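Local coordinates for Phospholipase/Carboxylesterase (Dyadobacter fermentans, PDB 4H0C), which probably hydrolyses carboxylic esters, perhaps including palmitoyl groups attached to proteins, as a member of the alpha/beta hydrolase superfamily, at residues S168-S173 with V184-Y189; Y53-T58 with G86-E91; V25-G30 with K43-D48; V16-A21 with Q95-E100; G126-F131 with G147-T152. All coordinates share one frame; numbering follows the deposited sequence.

Contact 1: residues S168-S173 with V184-Y189; sequences SRVQES and VSQVVY
Gln186 of strand 183-190 reaches across to Val170 and Gln171 of helix 167-179, joining the last two elements of a beta-alpha-beta crossover that begins with strand 153-160. The strand is one of the two edge strands of the sheet, and the helix covers part of one face. Gln186 carries CG anti to the backbone N (chi1 169°) and stays extended beyond it, which sends the amide straight off the strand to the helix. There NE2 does all the touching: it rests 3.7 Å from Val170 CG1 on one hand and equally near Gln171 CG on the other. These are van der Waals contacts, with no hydrogen bond between the segments. The two glutamine amides do not lie flat on one another, since their planes stand 81° apart. Glutamine suits a place at the margin, where its methylenes can pack while its amide ends near a surface residue such as Gln171. Val170 suits the buried side of the helix, its compact branches also meeting Thr158 of strand 153-160 and Val165. Elsewhere on the helix, Arg169 NE gives a salt bridge to Glu172 OE1 at 2.8 Å; OE1 lies in the guanidinium plane, but is itself met on its anti side and well out of the carboxylate plane. Arg169 NH1 is spent on the carbonyls of Leu135 and Gly137, tying this helical turn to a neighbouring loop. The helix is also held by a doubly used carbonyl: Ser173 OG, 2.8 Å away, and Ser173 N approach Arg169 O from opposite faces of its plane.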
# COMPACT_ATOMS: atom_id res chain seq x y z
N SER A 168 13.60 -1.49 -12.21
CA SER A 168 14.56 -0.59 -11.57
C SER A 168 13.98 0.15 -10.36
O SER A 168 14.66 0.30 -9.36
CB SER A 168 15.14 0.43 -12.57
OG SER A 168 14.12 1.27 -13.09
N ARG A 169 12.73 0.61 -10.46
CA ARG A 169 12.10 1.32 -9.33
C ARG A 169 11.71 0.39 -8.18
O ARG A 169 11.82 0.76 -7.02
CB ARG A 169 10.90 2.18 -9.79
CG ARG A 169 10.14 2.91 -8.67
CD ARG A 169 11.02 3.75 -7.74
NE ARG A 169 11.69 4.86 -8.45
CZ ARG A 169 11.17 6.06 -8.67
NH1 ARG A 169 9.95 6.39 -8.21
NH2 ARG A 169 11.89 6.97 -9.35
N VAL A 170 11.30 -0.83 -8.49
CA VAL A 170 11.08 -1.82 -7.42
C VAL A 170 12.40 -2.09 -6.67
O VAL A 170 12.42 -2.09 -5.42
CB VAL A 170 10.44 -3.12 -7.97
CG1 VAL A 170 10.44 -4.23 -6.93
CG2 VAL A 170 9.02 -2.82 -8.42
N GLN A 171 13.49 -2.28 -7.41
CA GLN A 171 14.85 -2.47 -6.81
C GLN A 171 15.24 -1.30 -5.91
O GLN A 171 15.67 -1.50 -4.75
CB GLN A 171 15.91 -2.73 -7.90
CG GLN A 171 15.69 -4.05 -8.62
CD GLN A 171 16.54 -4.25 -9.87
OE1 GLN A 171 16.87 -3.30 -10.61
NE2 GLN A 171 16.86 -5.50 -10.14
N GLU A 172 15.04 -0.08 -6.40
CA GLU A 172 15.32 1.14 -5.63
C GLU A 172 14.51 1.17 -4.36
O GLU A 172 15.03 1.55 -3.30
CB GLU A 172 15.03 2.41 -6.44
CG GLU A 172 15.92 2.59 -7.64
CD GLU A 172 15.51 3.76 -8.53
OE1 GLU A 172 14.32 3.88 -8.90
OE2 GLU A 172 16.40 4.55 -8.88
N SER A 173 13.23 0.80 -4.48
CA SER A 173 12.29 0.78 -3.34
C SER A 173 12.76 -0.23 -2.31
O SER A 173 12.77 0.06 -1.10
CB SER A 173 10.85 0.48 -3.80
OG SER A 173 10.40 1.49 -4.70
N VAL A 184 12.45 -7.39 4.04
CA VAL A 184 11.88 -7.30 2.70
C VAL A 184 11.96 -8.59 1.88
O VAL A 184 13.03 -9.18 1.74
CB VAL A 184 12.50 -6.15 1.88
CG1 VAL A 184 11.81 -6.02 0.52
CG2 VAL A 184 12.36 -4.85 2.66
N SER A 185 10.82 -9.00 1.34
CA SER A 185 10.74 -10.07 0.33
C SER A 185 10.37 -9.45 -1.01
O SER A 185 9.27 -8.90 -1.16
CB SER A 185 9.68 -11.09 0.72
OG SER A 185 10.02 -11.77 1.90
N GLN A 186 11.28 -9.54 -1.97
CA GLN A 186 11.06 -8.98 -3.29
C GLN A 186 10.94 -10.13 -4.25
O GLN A 186 11.79 -11.04 -4.27
CB GLN A 186 12.23 -8.08 -3.71
CG GLN A 186 12.22 -7.65 -5.18
CD GLN A 186 13.52 -6.98 -5.63
OE1 GLN A 186 14.57 -7.09 -4.97
NE2 GLN A 186 13.46 -6.30 -6.77
N VAL A 187 9.87 -10.13 -5.04
CA VAL A 187 9.71 -11.18 -6.05
C VAL A 187 9.32 -10.54 -7.36
O VAL A 187 8.36 -9.77 -7.43
CB VAL A 187 8.69 -12.30 -5.68
CG1 VAL A 187 8.71 -13.36 -6.77
CG2 VAL A 187 9.02 -12.96 -4.35
N VAL A 188 10.09 -10.86 -8.40
CA VAL A 188 9.85 -10.35 -9.74
C VAL A 188 9.41 -11.53 -10.59
O VAL A 188 10.05 -12.59 -10.58
CB VAL A 188 11.13 -9.72 -10.35
CG1 VAL A 188 10.91 -9.36 -11.82
CG2 VAL A 188 11.61 -8.50 -9.56
N TYR A 189 8.30 -11.37 -11.30
CA TYR A 189 7.70 -12.44 -12.08
C TYR A 189 7.84 -12.16 -13.58
O TYR A 189 7.02 -11.44 -14.17
CB TYR A 189 6.21 -12.56 -11.71
CG TYR A 189 5.96 -12.96 -10.27
CD1 TYR A 189 5.95 -14.30 -9.89
CD2 TYR A 189 5.73 -11.99 -9.29
CE1 TYR A 189 5.73 -14.67 -8.58
CE2 TYR A 189 5.50 -12.35 -7.97
CZ TYR A 189 5.50 -13.70 -7.63
OH TYR A 189 5.28 -14.07 -6.33

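Contact 2: residues Y53-T58 with G86-E91; sequences YAPQAT and GEVVAE
Tyr53 and Pro55 of strand 50-55 meet Val88 of helix 77-94, a helix lying against the central sheet of the alpha/beta hydrolase fold. Over residues 53-55 and 86-91 the two run nearly antiparallel (156°), their axes 9.6 Å apart at closest approach. Tyr53 comes first: its CB sits 3.6 Å from Val88 CG1, and the two side chains lie alongside one another, pointing opposite ways. The ring continues toward Glu91, whose OE2 stands at the ring edge, near its plane, 4.2 Å from Tyr53 CE1. A water in the ring plane bridges the polar ends, 3.0 Å from Tyr53 OH and donating to Glu91 OE2. Tyrosine suits the place because its carbons pack on valine while its hydroxyl reaches the water. Ala54 faces the other side of the sheet, where a small residue fits under Ala35, Ile38 and Ile39 of helix 35-39. Pro55 returns to this face, its CB 4.2 Å from Val88 CG2, and the beta-branched valine serves both neighbours with one methyl each. Gln56 and Ala57 lead away from the helix; there Gln56 NE2 donates to Ala57 O at 3.1 Å, in the carbonyl plane and on a lone pair.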
# COMPACT_ATOMS: atom_id res chain seq x y z
N TYR A 53 -10.26 -1.89 6.64
CA TYR A 53 -10.58 -0.52 6.23
C TYR A 53 -10.09 -0.29 4.81
O TYR A 53 -8.92 -0.53 4.53
CB TYR A 53 -9.82 0.48 7.12
CG TYR A 53 -10.41 0.63 8.51
CD1 TYR A 53 -10.96 1.85 8.92
CD2 TYR A 53 -10.39 -0.43 9.42
CE1 TYR A 53 -11.50 2.00 10.20
CE2 TYR A 53 -10.95 -0.29 10.69
CZ TYR A 53 -11.50 0.94 11.06
OH TYR A 53 -12.06 1.12 12.30
N ALA A 54 -10.95 0.22 3.94
CA ALA A 54 -10.55 0.51 2.57
C ALA A 54 -11.05 1.92 2.21
O ALA A 54 -12.25 2.12 2.02
CB ALA A 54 -11.13 -0.52 1.61
N PRO A 55 -10.14 2.91 2.16
CA PRO A 55 -10.59 4.25 1.79
C PRO A 55 -10.88 4.30 0.30
O PRO A 55 -10.21 3.61 -0.48
CB PRO A 55 -9.41 5.16 2.14
CG PRO A 55 -8.21 4.27 2.13
CD PRO A 55 -8.72 2.90 2.58
N GLN A 56 -11.88 5.09 -0.10
CA GLN A 56 -12.21 5.23 -1.51
C GLN A 56 -11.61 6.51 -2.07
O GLN A 56 -11.85 7.59 -1.52
CB GLN A 56 -13.74 5.27 -1.70
CG GLN A 56 -14.18 5.66 -3.10
CD GLN A 56 -13.89 4.58 -4.13
OE1 GLN A 56 -14.25 3.41 -3.93
NE2 GLN A 56 -13.24 4.95 -5.24
N ALA A 57 -10.89 6.40 -3.18
CA ALA A 57 -10.30 7.58 -3.83
C ALA A 57 -11.36 8.39 -4.56
O ALA A 57 -12.23 7.85 -5.24
CB ALA A 57 -9.18 7.19 -4.78
N THR A 58 -11.27 9.71 -4.40
CA THR A 58 -12.02 10.63 -5.21
C THR A 58 -11.52 10.46 -6.64
O THR A 58 -10.33 10.24 -6.85
CB THR A 58 -11.84 12.07 -4.69
OG1 THR A 58 -12.46 12.15 -3.40
CG2 THR A 58 -12.49 13.11 -5.61
N GLY A 86 -3.42 8.25 6.41
CA GLY A 86 -3.05 8.63 7.77
C GLY A 86 -4.26 8.74 8.70
O GLY A 86 -4.19 8.37 9.88
N GLU A 87 -5.35 9.32 8.20
CA GLU A 87 -6.62 9.37 8.97
C GLU A 87 -7.13 7.97 9.32
O GLU A 87 -7.58 7.72 10.46
CB GLU A 87 -7.70 10.15 8.20
CG GLU A 87 -9.06 10.22 8.89
CD GLU A 87 -9.00 10.71 10.33
OE1 GLU A 87 -8.38 11.77 10.58
OE2 GLU A 87 -9.58 10.06 11.23
N VAL A 88 -7.08 7.06 8.34
CA VAL A 88 -7.52 5.68 8.56
C VAL A 88 -6.66 5.02 9.64
O VAL A 88 -7.21 4.43 10.60
CB VAL A 88 -7.46 4.84 7.25
CG1 VAL A 88 -7.69 3.35 7.54
CG2 VAL A 88 -8.45 5.37 6.21
N VAL A 89 -5.33 5.15 9.52
CA VAL A 89 -4.42 4.62 10.56
C VAL A 89 -4.74 5.21 11.93
O VAL A 89 -4.83 4.47 12.93
CB VAL A 89 -2.92 4.80 10.21
CG1 VAL A 89 -2.03 4.41 11.39
CG2 VAL A 89 -2.58 4.01 8.93
N ALA A 90 -4.92 6.53 11.99
CA ALA A 90 -5.28 7.19 13.24
C ALA A 90 -6.58 6.65 13.83
O ALA A 90 -6.67 6.41 15.04
CB ALA A 90 -5.38 8.71 13.04
N GLU A 91 -7.59 6.44 12.99
CA GLU A 91 -8.87 5.87 13.46
C GLU A 91 -8.69 4.48 14.08
O GLU A 91 -9.19 4.20 15.18
CB GLU A 91 -9.91 5.83 12.34
CG GLU A 91 -10.46 7.20 11.96
CD GLU A 91 -11.63 7.14 10.98
OE1 GLU A 91 -11.90 8.17 10.33
OE2 GLU A 91 -12.27 6.07 10.84
O HOH W 1 -13.13 3.84 12.70

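Contact 3: residues V25-G30 with K43-D48; sequences VVMLHG and KVLKLD
A buried apolar patch on one face of the central sheet is formed where Val25 and Met27 of strand 23-28 meet Leu45 and Leu47 of the loop leading to strand 50-55. Met27, present as selenomethionine, and Leu47 meet end on, the terminal CE of Met27 coming 3.9 Å from Leu47 CD1. The selenium is almost as near, with Met27 SE 4.0 Å from the same methyl. A bend at the last torsion of Met27 (chi3 72°) turns CE aside, and this brings it within 4.5 Å of Leu45 CD1 as well. A long, unbranched and flexible side chain suits a place that must serve two leucines. Val25, two residues earlier on the same face, offers CG1 to the other methyl of Leu47, CD2, at 4.2 Å. In the alpha/beta hydrolase fold this strand is an inner one, here flanked by strands 50-55 and 102-107, so apolar residues on both faces are expected; Val26 and Leu28 accordingly turn to helix 77-94. The loop presents its leucines by an inverse gamma turn centred on Lys46, with a weak bond from Leu47 N to Leu45 O. Asn205 of helix 198-206 holds the turn from outside, accepting from Lys46 N and donating to Val44 O. Beyond the end of the strand, His29 stacks on Trp62, and its ND1 donates to Gly30 O at 2.8 Å. That bond is nearly straight, at 166°, with the acceptor in the imidazole plane, while His29 NE2 is bonded to Ala57 N.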
# COMPACT_ATOMS: atom_id res chain seq x y z
N VAL A 25 -6.36 -4.22 8.76
CA VAL A 25 -5.65 -4.09 7.48
C VAL A 25 -6.23 -2.91 6.71
O VAL A 25 -7.47 -2.76 6.63
CB VAL A 25 -5.69 -5.38 6.62
CG1 VAL A 25 -7.12 -5.78 6.23
CG2 VAL A 25 -4.84 -5.18 5.35
N VAL A 26 -5.34 -2.05 6.22
CA VAL A 26 -5.70 -0.93 5.36
C VAL A 26 -5.49 -1.40 3.93
O VAL A 26 -4.36 -1.74 3.56
CB VAL A 26 -4.80 0.30 5.66
CG1 VAL A 26 -5.15 1.43 4.70
CG2 VAL A 26 -4.93 0.71 7.12
N MSE A 27 -6.56 -1.44 3.12
CA MSE A 27 -6.51 -1.95 1.75
C MSE A 27 -6.71 -0.80 0.78
O MSE A 27 -7.67 -0.06 0.89
CB MSE A 27 -7.55 -3.06 1.54
CG MSE A 27 -7.46 -4.14 2.62
SE MSE A 27 -8.61 -5.61 2.24
CE MSE A 27 -7.65 -6.41 0.75
N LEU A 28 -5.80 -0.67 -0.19
CA LEU A 28 -5.78 0.47 -1.09
C LEU A 28 -5.94 -0.01 -2.53
O LEU A 28 -5.10 -0.74 -3.06
CB LEU A 28 -4.48 1.30 -0.90
CG LEU A 28 -4.26 1.83 0.54
CD1 LEU A 28 -2.90 2.50 0.68
CD2 LEU A 28 -5.35 2.82 0.95
N HIS A 29 -7.05 0.41 -3.14
CA HIS A 29 -7.40 0.05 -4.50
C HIS A 29 -6.53 0.73 -5.53
O HIS A 29 -5.83 1.74 -5.25
CB HIS A 29 -8.88 0.34 -4.79
CG HIS A 29 -9.24 1.82 -4.84
ND1 HIS A 29 -8.94 2.63 -5.90
CD2 HIS A 29 -9.96 2.61 -3.94
CE1 HIS A 29 -9.44 3.88 -5.67
NE2 HIS A 29 -10.04 3.86 -4.45
N GLY A 30 -6.60 0.20 -6.74
CA GLY A 30 -5.83 0.73 -7.86
C GLY A 30 -6.54 1.82 -8.66
O GLY A 30 -7.65 2.24 -8.33
N LYS A 43 -11.42 -12.71 0.08
CA LYS A 43 -11.86 -14.05 -0.32
C LYS A 43 -10.69 -15.00 -0.57
O LYS A 43 -10.87 -16.21 -0.55
CB LYS A 43 -12.77 -13.98 -1.54
CG LYS A 43 -14.14 -13.39 -1.25
CD LYS A 43 -14.92 -13.23 -2.54
CE LYS A 43 -16.13 -12.33 -2.36
NZ LYS A 43 -16.68 -11.93 -3.68
N VAL A 44 -9.49 -14.45 -0.81
CA VAL A 44 -8.29 -15.24 -1.15
C VAL A 44 -7.08 -14.95 -0.26
O VAL A 44 -6.21 -15.82 -0.10
CB VAL A 44 -7.90 -15.16 -2.66
CG1 VAL A 44 -8.99 -15.77 -3.53
CG2 VAL A 44 -7.58 -13.73 -3.11
N LEU A 45 -7.00 -13.75 0.32
CA LEU A 45 -5.98 -13.42 1.31
C LEU A 45 -6.44 -13.80 2.71
O LEU A 45 -7.64 -13.67 3.04
CB LEU A 45 -5.69 -11.92 1.27
CG LEU A 45 -4.98 -11.40 0.03
CD1 LEU A 45 -4.95 -9.88 0.03
CD2 LEU A 45 -3.56 -11.96 -0.06
N LYS A 46 -5.50 -14.26 3.54
CA LYS A 46 -5.77 -14.64 4.93
C LYS A 46 -5.93 -13.39 5.79
O LYS A 46 -4.98 -12.96 6.46
CB LYS A 46 -4.62 -15.54 5.45
CG LYS A 46 -4.82 -16.12 6.84
CD LYS A 46 -3.82 -17.24 7.16
CE LYS A 46 -3.32 -17.18 8.60
NZ LYS A 46 -4.27 -16.68 9.62
N LEU A 47 -7.14 -12.80 5.78
CA LEU A 47 -7.42 -11.56 6.52
C LEU A 47 -8.55 -11.76 7.53
O LEU A 47 -9.15 -10.80 7.99
CB LEU A 47 -7.79 -10.44 5.55
CG LEU A 47 -6.70 -10.12 4.53
CD1 LEU A 47 -7.27 -9.17 3.49
CD2 LEU A 47 -5.47 -9.52 5.21
N ASP A 48 -8.84 -13.01 7.86
CA ASP A 48 -10.05 -13.30 8.62
C ASP A 48 -10.01 -12.80 10.07
O ASP A 48 -11.06 -12.68 10.70
CB ASP A 48 -10.38 -14.79 8.55
CG ASP A 48 -9.40 -15.62 9.30
OD1 ASP A 48 -8.25 -15.75 8.82
OD2 ASP A 48 -9.76 -16.13 10.39

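Contact 4: residues V16-A21 with Q95-E100; sequences VPVQRA and QGIPAE
Val18 lays its two methyls against Gln95, the side chains crossing at about a right angle. Its first torsion (75°) puts CG1 in the crowded position between backbone N and carbonyl carbon, and from there CG1 touches the amide end of Gln95, 3.5 Å from CD. The other methyl, CG2, packs at 3.8 Å on Gln95 CB and lies 3.9 Å from Ile97 CD1. Gln95 is folded back at its second torsion (chi2 -79°), so that the whole side chain, rather than its end alone, borders the valine. With an alanine here both methyls go, and the Gln95 amide would probably be set free to turn while Ile97 CD1 lost an apolar neighbour. Ile97 is extended beyond CG1, and the tip so delivered, CD1, approaches Ala21 CB to 3.9 Å. The small alanine also lets that tip approach the backbone, 3.5 Å from Ala21 O. Between the two backbones one water donates to two carbonyls, Val18 O and Gln95 O, each 2.8 Å away. Tyr53 of strand 50-55 touches both Val18 and Gln95, linking the loops to the sheet. Gly96, with its positive phi, ends helix 77-94; a side chain there would press on the carbonyl O of Gln95. The turn is a Schellman motif, by which the helix stops and the chain heads for strand 102-107 of the alpha/beta hydrolase sheet.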
# COMPACT_ATOMS: atom_id res chain seq x y z
N VAL A 16 -13.61 -8.18 10.62
CA VAL A 16 -13.97 -8.24 12.04
C VAL A 16 -14.36 -6.85 12.56
O VAL A 16 -13.63 -5.89 12.36
CB VAL A 16 -12.78 -8.76 12.88
CG1 VAL A 16 -13.17 -8.93 14.35
CG2 VAL A 16 -12.20 -10.04 12.27
N PRO A 17 -15.52 -6.75 13.24
CA PRO A 17 -15.91 -5.49 13.91
C PRO A 17 -14.73 -4.94 14.71
O PRO A 17 -14.08 -5.69 15.47
CB PRO A 17 -17.04 -5.93 14.83
CG PRO A 17 -17.67 -7.08 14.08
CD PRO A 17 -16.55 -7.79 13.39
N VAL A 18 -14.42 -3.66 14.51
CA VAL A 18 -13.14 -3.15 15.00
C VAL A 18 -12.95 -3.27 16.51
O VAL A 18 -11.83 -3.48 16.98
CB VAL A 18 -12.86 -1.73 14.45
CG1 VAL A 18 -13.73 -0.71 15.16
CG2 VAL A 18 -11.37 -1.40 14.54
N GLN A 19 -14.05 -3.16 17.27
CA GLN A 19 -13.98 -3.29 18.72
C GLN A 19 -13.53 -4.68 19.18
O GLN A 19 -13.07 -4.84 20.32
CB GLN A 19 -15.32 -2.95 19.38
CG GLN A 19 -15.79 -1.51 19.18
CD GLN A 19 -17.30 -1.36 19.42
OE1 GLN A 19 -18.11 -1.96 18.69
NE2 GLN A 19 -17.69 -0.57 20.43
N ARG A 20 -13.66 -5.69 18.32
CA ARG A 20 -13.29 -7.05 18.72
C ARG A 20 -11.95 -7.48 18.12
O ARG A 20 -11.31 -8.40 18.61
CB ARG A 20 -14.41 -8.04 18.38
CG ARG A 20 -15.64 -7.85 19.27
CD ARG A 20 -16.70 -8.95 19.19
NE ARG A 20 -17.87 -8.52 19.97
CZ ARG A 20 -18.00 -8.69 21.29
NH1 ARG A 20 -17.06 -9.31 21.98
NH2 ARG A 20 -19.07 -8.22 21.92
N ALA A 21 -11.53 -6.78 17.06
CA ALA A 21 -10.41 -7.22 16.24
C ALA A 21 -9.06 -7.12 16.94
O ALA A 21 -8.77 -6.12 17.60
CB ALA A 21 -10.40 -6.44 14.94
N GLN A 95 -9.25 3.12 17.99
CA GLN A 95 -10.14 1.99 18.32
C GLN A 95 -9.39 0.98 19.15
O GLN A 95 -9.97 -0.04 19.54
CB GLN A 95 -10.64 1.28 17.06
CG GLN A 95 -11.37 2.14 16.04
CD GLN A 95 -12.81 2.43 16.42
OE1 GLN A 95 -13.30 2.00 17.47
NE2 GLN A 95 -13.50 3.17 15.55
N GLY A 96 -8.12 1.25 19.44
CA GLY A 96 -7.32 0.42 20.35
C GLY A 96 -6.46 -0.67 19.70
O GLY A 96 -5.96 -1.57 20.41
N ILE A 97 -6.28 -0.60 18.38
CA ILE A 97 -5.39 -1.54 17.67
C ILE A 97 -4.09 -0.80 17.41
O ILE A 97 -4.09 0.18 16.64
CB ILE A 97 -6.03 -2.08 16.37
CG1 ILE A 97 -7.30 -2.88 16.74
CG2 ILE A 97 -5.03 -2.91 15.55
CD1 ILE A 97 -8.14 -3.36 15.57
N PRO A 98 -2.99 -1.27 18.04
CA PRO A 98 -1.68 -0.64 17.91
C PRO A 98 -1.10 -0.83 16.51
O PRO A 98 -1.45 -1.79 15.82
CB PRO A 98 -0.83 -1.38 18.94
CG PRO A 98 -1.44 -2.73 18.99
CD PRO A 98 -2.92 -2.47 18.89
N ALA A 99 -0.20 0.08 16.10
CA ALA A 99 0.35 0.04 14.73
C ALA A 99 1.03 -1.29 14.41
O ALA A 99 1.00 -1.75 13.26
CB ALA A 99 1.31 1.21 14.52
N GLU A 100 1.59 -1.95 15.42
CA GLU A 100 2.25 -3.24 15.20
C GLU A 100 1.31 -4.40 14.84
O GLU A 100 1.78 -5.47 14.42
CB GLU A 100 3.16 -3.62 16.38
CG GLU A 100 2.41 -4.02 17.62
CD GLU A 100 3.31 -4.62 18.67
OE1 GLU A 100 4.55 -4.65 18.46
OE2 GLU A 100 2.78 -5.07 19.70
O HOH W 2 -10.31 -2.81 19.24

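Contact 5: residues G126-F131 with G147-T152; sequences GGIIAF and GDFKQT
Ile128 CD1 of strand 127-131 meets both Phe149 and Thr152 of the loop 147-152. This methyl lies 3.6 Å from Phe149 CE1, approaching the ring obliquely, and 3.9 Å from Thr152 CG2. Both side chains cross the isoleucine at about a right angle. Thr152 CG2 also rests 3.9 Å from Gly127 CA, so the methyl packs on the backbone as well as on the isoleucine. The first torsion of Thr152 (-63°) divides its labour: CG2 faces the strand while OG1 turns back into its own loop. There OG1 donates to Phe149 O at 2.7 Å, in the carbonyl plane and on a lone pair, and the same oxygen takes Thr152 N at 3.0 Å. Since OG1 is also bonded to Tyr125 N, this buried hydroxyl is well used. A valine in its place has no hydroxyl, which would probably leave Tyr125 N without its mate and the turn less firmly fixed, with Phe149 O held by Thr152 N alone within the loop. Further out, Asp148 OD1 accepts from Lys150 N at 2.9 Å, an Asx turn, and from Asn181 ND2. Phe149 meanwhile fills its place against Ala122, Ala182 and Thr119 of helix 109-120. Positive phi at Lys150 and Gln151 marks the type I' beta turn from Phe149 to Thr152, through which the chain enters strand 153-160, the parallel neighbour of strand 127-131 in the alpha/beta hydrolase sheet.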
# COMPACT_ATOMS: atom_id res chain seq x y z
N GLY A 126 2.27 -4.46 11.37
CA GLY A 126 2.03 -5.90 11.27
C GLY A 126 2.66 -6.51 10.03
O GLY A 126 3.28 -7.58 10.10
N GLY A 127 2.54 -5.82 8.91
CA GLY A 127 3.08 -6.30 7.64
C GLY A 127 2.61 -5.40 6.53
O GLY A 127 1.60 -4.69 6.68
N ILE A 128 3.34 -5.38 5.42
CA ILE A 128 3.03 -4.50 4.30
C ILE A 128 3.09 -5.31 3.02
O ILE A 128 4.08 -5.98 2.75
CB ILE A 128 4.03 -3.31 4.25
CG1 ILE A 128 3.90 -2.46 5.53
CG2 ILE A 128 3.77 -2.46 3.02
CD1 ILE A 128 5.06 -1.50 5.79
N ILE A 129 2.01 -5.27 2.24
CA ILE A 129 1.92 -6.03 0.99
C ILE A 129 1.73 -5.07 -0.18
O ILE A 129 0.71 -4.37 -0.28
CB ILE A 129 0.74 -7.01 1.06
CG1 ILE A 129 0.87 -7.95 2.27
CG2 ILE A 129 0.64 -7.78 -0.24
CD1 ILE A 129 -0.48 -8.46 2.75
N ALA A 130 2.73 -5.01 -1.05
CA ALA A 130 2.71 -4.10 -2.20
C ALA A 130 2.74 -4.90 -3.49
O ALA A 130 3.82 -5.22 -4.03
CB ALA A 130 3.87 -3.12 -2.13
N PHE A 131 1.55 -5.26 -3.97
CA PHE A 131 1.43 -6.00 -5.24
C PHE A 131 1.64 -5.04 -6.40
O PHE A 131 0.77 -4.21 -6.69
CB PHE A 131 0.04 -6.65 -5.41
CG PHE A 131 -0.29 -7.72 -4.40
CD1 PHE A 131 0.47 -8.89 -4.30
CD2 PHE A 131 -1.43 -7.59 -3.58
CE1 PHE A 131 0.13 -9.89 -3.39
CE2 PHE A 131 -1.78 -8.59 -2.69
CZ PHE A 131 -1.00 -9.74 -2.58
N GLY A 147 11.71 7.24 9.95
CA GLY A 147 11.26 6.19 10.84
C GLY A 147 12.14 4.96 10.76
O GLY A 147 13.21 4.97 10.14
N ASP A 148 11.71 3.90 11.44
CA ASP A 148 12.42 2.61 11.36
C ASP A 148 11.37 1.51 11.36
O ASP A 148 10.46 1.53 12.19
CB ASP A 148 13.38 2.42 12.55
CG ASP A 148 14.32 1.23 12.35
OD1 ASP A 148 13.91 0.07 12.59
OD2 ASP A 148 15.49 1.45 11.94
N PHE A 149 11.45 0.58 10.41
CA PHE A 149 10.42 -0.45 10.33
C PHE A 149 10.48 -1.53 11.44
O PHE A 149 9.53 -2.30 11.61
CB PHE A 149 10.41 -1.09 8.95
CG PHE A 149 9.77 -0.24 7.89
CD1 PHE A 149 8.38 -0.07 7.87
CD2 PHE A 149 10.54 0.34 6.90
CE1 PHE A 149 7.78 0.68 6.86
CE2 PHE A 149 9.95 1.10 5.89
CZ PHE A 149 8.58 1.27 5.86
N LYS A 150 11.57 -1.57 12.19
CA LYS A 150 11.73 -2.53 13.29
C LYS A 150 11.43 -3.95 12.79
O LYS A 150 10.76 -4.72 13.48
CB LYS A 150 10.82 -2.15 14.47
CG LYS A 150 10.99 -0.72 14.99
CD LYS A 150 12.20 -0.60 15.90
CE LYS A 150 12.02 0.50 16.96
NZ LYS A 150 12.01 1.88 16.40
N GLN A 151 11.90 -4.27 11.59
CA GLN A 151 11.81 -5.62 11.03
C GLN A 151 10.41 -5.96 10.50
O GLN A 151 10.13 -7.13 10.22
CB GLN A 151 12.30 -6.71 12.03
CG GLN A 151 13.66 -6.37 12.62
CD GLN A 151 14.25 -7.45 13.48
OE1 GLN A 151 13.67 -8.54 13.66
NE2 GLN A 151 15.43 -7.17 13.99
N THR A 152 9.55 -4.94 10.29
CA THR A 152 8.24 -5.17 9.63
C THR A 152 8.41 -6.01 8.36
O THR A 152 9.19 -5.63 7.46
CB THR A 152 7.56 -3.84 9.20
OG1 THR A 152 7.28 -3.03 10.33
CG2 THR A 152 6.26 -4.11 8.45

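How the contacts relate
Contacts 1, 2, 3 and 5 all reach one mixed sheet, while contact 4 lies in loops at its margin. Along the chain contacts 3 and 2 follow one another inside the long loop closed by contact 4; contact 5 comes next and contact 1 last. Contacts 2 and 3 sit on adjacent strands, joined through Tyr53 O and Met27 N, and their centres are about 14 Å apart. Contact 2 touches contact 4 through Tyr53, and contact 3 touches contact 5 where Leu45 meets Phe131. Contacts 1 and 4 lie farthest apart, about 30 Å between centres. Together they span the layered frame that would carry the probable nucleophile elbow beyond strand 102-107.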